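Local coordinates for viral macrophage inflammatory protein 2 (PDB 2FJ2), which binds a wide range of chemokine receptors, human CXCR4 among them, and blocks infection by several HIV-1 strains, at residues P38-L43 with A52-D57. Sequence-based numbering, arbitrary orientation.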
loop_
_atom_site.group_PDB
_atom_site.type_symbol
_atom_site.label_atom_id
_atom_site.label_comp_id
_atom_site.label_asym_id
_atom_site.label_seq_id
_atom_site.Cartn_x
_atom_site.Cartn_y
_atom_site.Cartn_z
ATOM N N PRO A 38 5.492 -8.588 7.488
ATOM C CA PRO A 38 5.062 -7.804 8.652
ATOM C C PRO A 38 5.752 -6.447 8.602
ATOM O O PRO A 38 6.960 -6.403 8.371
ATOM C CB PRO A 38 5.560 -8.600 9.855
ATOM C CG PRO A 38 6.539 -9.584 9.311
ATOM C CD PRO A 38 6.158 -9.838 7.880
ATOM N N GLY A 39 5.004 -5.369 8.814
ATOM C CA GLY A 39 5.604 -4.048 8.845
ATOM C C GLY A 39 4.874 -3.065 9.733
ATOM O O GLY A 39 3.648 -3.047 9.808
ATOM N N VAL A 40 5.631 -2.202 10.414
ATOM C CA VAL A 40 5.041 -1.030 11.051
ATOM C C VAL A 40 5.504 0.227 10.309
ATOM O O VAL A 40 6.590 0.222 9.730
ATOM C CB VAL A 40 5.390 -0.927 12.542
ATOM C CG1 VAL A 40 5.724 -2.307 13.094
ATOM C CG2 VAL A 40 6.539 0.041 12.757
ATOM N N ILE A 41 4.681 1.264 10.321
ATOM C CA ILE A 41 4.977 2.542 9.695
ATOM C C ILE A 41 5.024 3.660 10.740
ATOM O O ILE A 41 4.020 3.917 11.405
ATOM C CB ILE A 41 3.943 2.932 8.626
ATOM C CG1 ILE A 41 3.893 2.003 7.417
ATOM C CG2 ILE A 41 4.174 4.363 8.171
ATOM C CD1 ILE A 41 2.608 2.106 6.624
ATOM N N PHE A 42 6.180 4.293 10.871
ATOM C CA PHE A 42 6.413 5.391 11.784
ATOM C C PHE A 42 6.079 6.725 11.128
ATOM O O PHE A 42 6.557 6.990 10.024
ATOM C CB PHE A 42 7.877 5.455 12.247
ATOM C CG PHE A 42 8.235 4.288 13.147
ATOM C CD1 PHE A 42 9.133 3.328 12.718
ATOM C CD2 PHE A 42 7.654 4.180 14.397
ATOM C CE1 PHE A 42 9.443 2.250 13.531
ATOM C CE2 PHE A 42 7.960 3.098 15.204
ATOM C CZ PHE A 42 8.851 2.133 14.773
ATOM N N LEU A 43 5.291 7.540 11.820
ATOM C CA LEU A 43 5.014 8.874 11.286
ATOM C C LEU A 43 6.030 9.892 11.775
ATOM O O LEU A 43 6.167 10.129 12.980
ATOM C CB LEU A 43 3.592 9.293 11.676
ATOM C CG LEU A 43 2.484 8.542 10.925
ATOM C CD1 LEU A 43 1.388 9.487 10.480
ATOM C CD2 LEU A 43 3.093 7.803 9.742
ATOM N N ALA A 52 9.422 0.091 8.818
ATOM C CA ALA A 52 10.403 -0.479 9.740
ATOM C C ALA A 52 10.146 -1.952 10.018
ATOM O O ALA A 52 9.003 -2.413 10.076
ATOM C CB ALA A 52 10.410 0.321 11.035
ATOM N N ASP A 53 11.217 -2.718 10.204
ATOM C CA ASP A 53 11.088 -4.137 10.494
ATOM C C ASP A 53 10.879 -4.396 11.986
ATOM O O ASP A 53 11.837 -4.400 12.756
ATOM C CB ASP A 53 12.321 -4.904 10.006
ATOM C CG ASP A 53 12.173 -6.399 10.177
ATOM O OD1 ASP A 53 11.119 -6.850 10.678
ATOM O OD2 ASP A 53 13.105 -7.146 9.812
ATOM N N LYS A 54 9.632 -4.640 12.360
ATOM C CA LYS A 54 9.212 -4.850 13.738
ATOM C C LYS A 54 9.843 -6.049 14.425
ATOM O O LYS A 54 9.649 -6.277 15.623
ATOM C CB LYS A 54 7.683 -5.007 13.785
ATOM C CG LYS A 54 7.214 -6.389 13.361
ATOM C CD LYS A 54 5.934 -6.292 12.546
ATOM C CE LYS A 54 4.712 -6.367 13.445
ATOM N NZ LYS A 54 4.013 -5.055 13.544
ATOM N N SER A 55 10.620 -6.873 13.725
ATOM C CA SER A 55 11.189 -8.010 14.465
ATOM C C SER A 55 12.525 -7.625 15.086
ATOM O O SER A 55 13.303 -8.478 15.511
ATOM C CB SER A 55 11.312 -9.222 13.546
ATOM O OG SER A 55 12.649 -9.498 13.179
ATOM N N LYS A 56 12.802 -6.320 15.148
ATOM C CA LYS A 56 14.098 -5.884 15.669
ATOM C C LYS A 56 13.966 -5.054 16.936
ATOM O O LYS A 56 13.011 -4.329 17.193
ATOM C CB LYS A 56 14.868 -5.124 14.579
ATOM C CG LYS A 56 15.751 -6.047 13.743
ATOM C CD LYS A 56 15.995 -5.497 12.348
ATOM C CE LYS A 56 16.203 -6.610 11.335
ATOM N NZ LYS A 56 17.222 -7.603 11.772
ATOM N N ASP A 57 14.979 -5.175 17.789
ATOM C CA ASP A 57 14.969 -4.564 19.108
ATOM C C ASP A 57 14.684 -3.072 19.089
ATOM O O ASP A 57 13.930 -2.589 19.941
ATOM C CB ASP A 57 16.324 -4.843 19.784
ATOM C CG ASP A 57 16.452 -6.315 20.134
ATOM O OD1 ASP A 57 17.589 -6.798 20.309
ATOM O OD2 ASP A 57 15.408 -6.995 20.239
#
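Val-40 and Ala-52 form an antiparallel hydrogen-bonded pair, the last rung between the strands 40-44 and 49-52. The evidence is two backbone bonds of unequal quality: Ala-52 N reaches Val-40 O at 3.0 Å, meeting it almost straight on (C=O...N angle 170°), whereas the return bond from Val-40 N to Ala-52 O is weak at 3.4 Å. Beyond this rung Lys-54 carries the contact, and it can be traced atom by atom. Its CB presses on Val-40 CG1 at 3.4 Å, tighter than usual for two carbons. CG then leaves between the backbone N and the carbonyl carbon (chi1 79°), meeting no close partner itself, and further bends at chi2, chi3 and chi4 fold the chain toward Pro-38. CD lies 3.6 Å from Pro-38 CB while staying near Val-40 CG1, CE follows at 4.2 Å from Val-40 CG1, and NZ ends 3.3 Å from that methyl. The lysine thus curls round Val-40 CG1, with apolar contacts from CB, CD and CE and a van der Waals approach of the polar NZ. On the Phe-42 side, Ala-52 CB sits near the ring plane at the edge, 3.3 Å from CE1, while Val-40 CG2 lies over one ring face, offset toward the rim. The chain after Ala-52 reverses through a type I turn from Asp-53 to Lys-56, braced by an Asx turn in which Ser-55 N donates to Asp-53 OD1 from above the carboxylate plane. This turn leads from the third strand of the chemokine sheet to the C-terminal helix 57-65, for which Lys-56 is the N-cap residue. Val-40, Phe-42 and Ala-52 all touch Val-59 of that helix, Phe-42 also reaches Leu-62, and Val-40 packs on Trp-28 of the neighbouring strand 25-30.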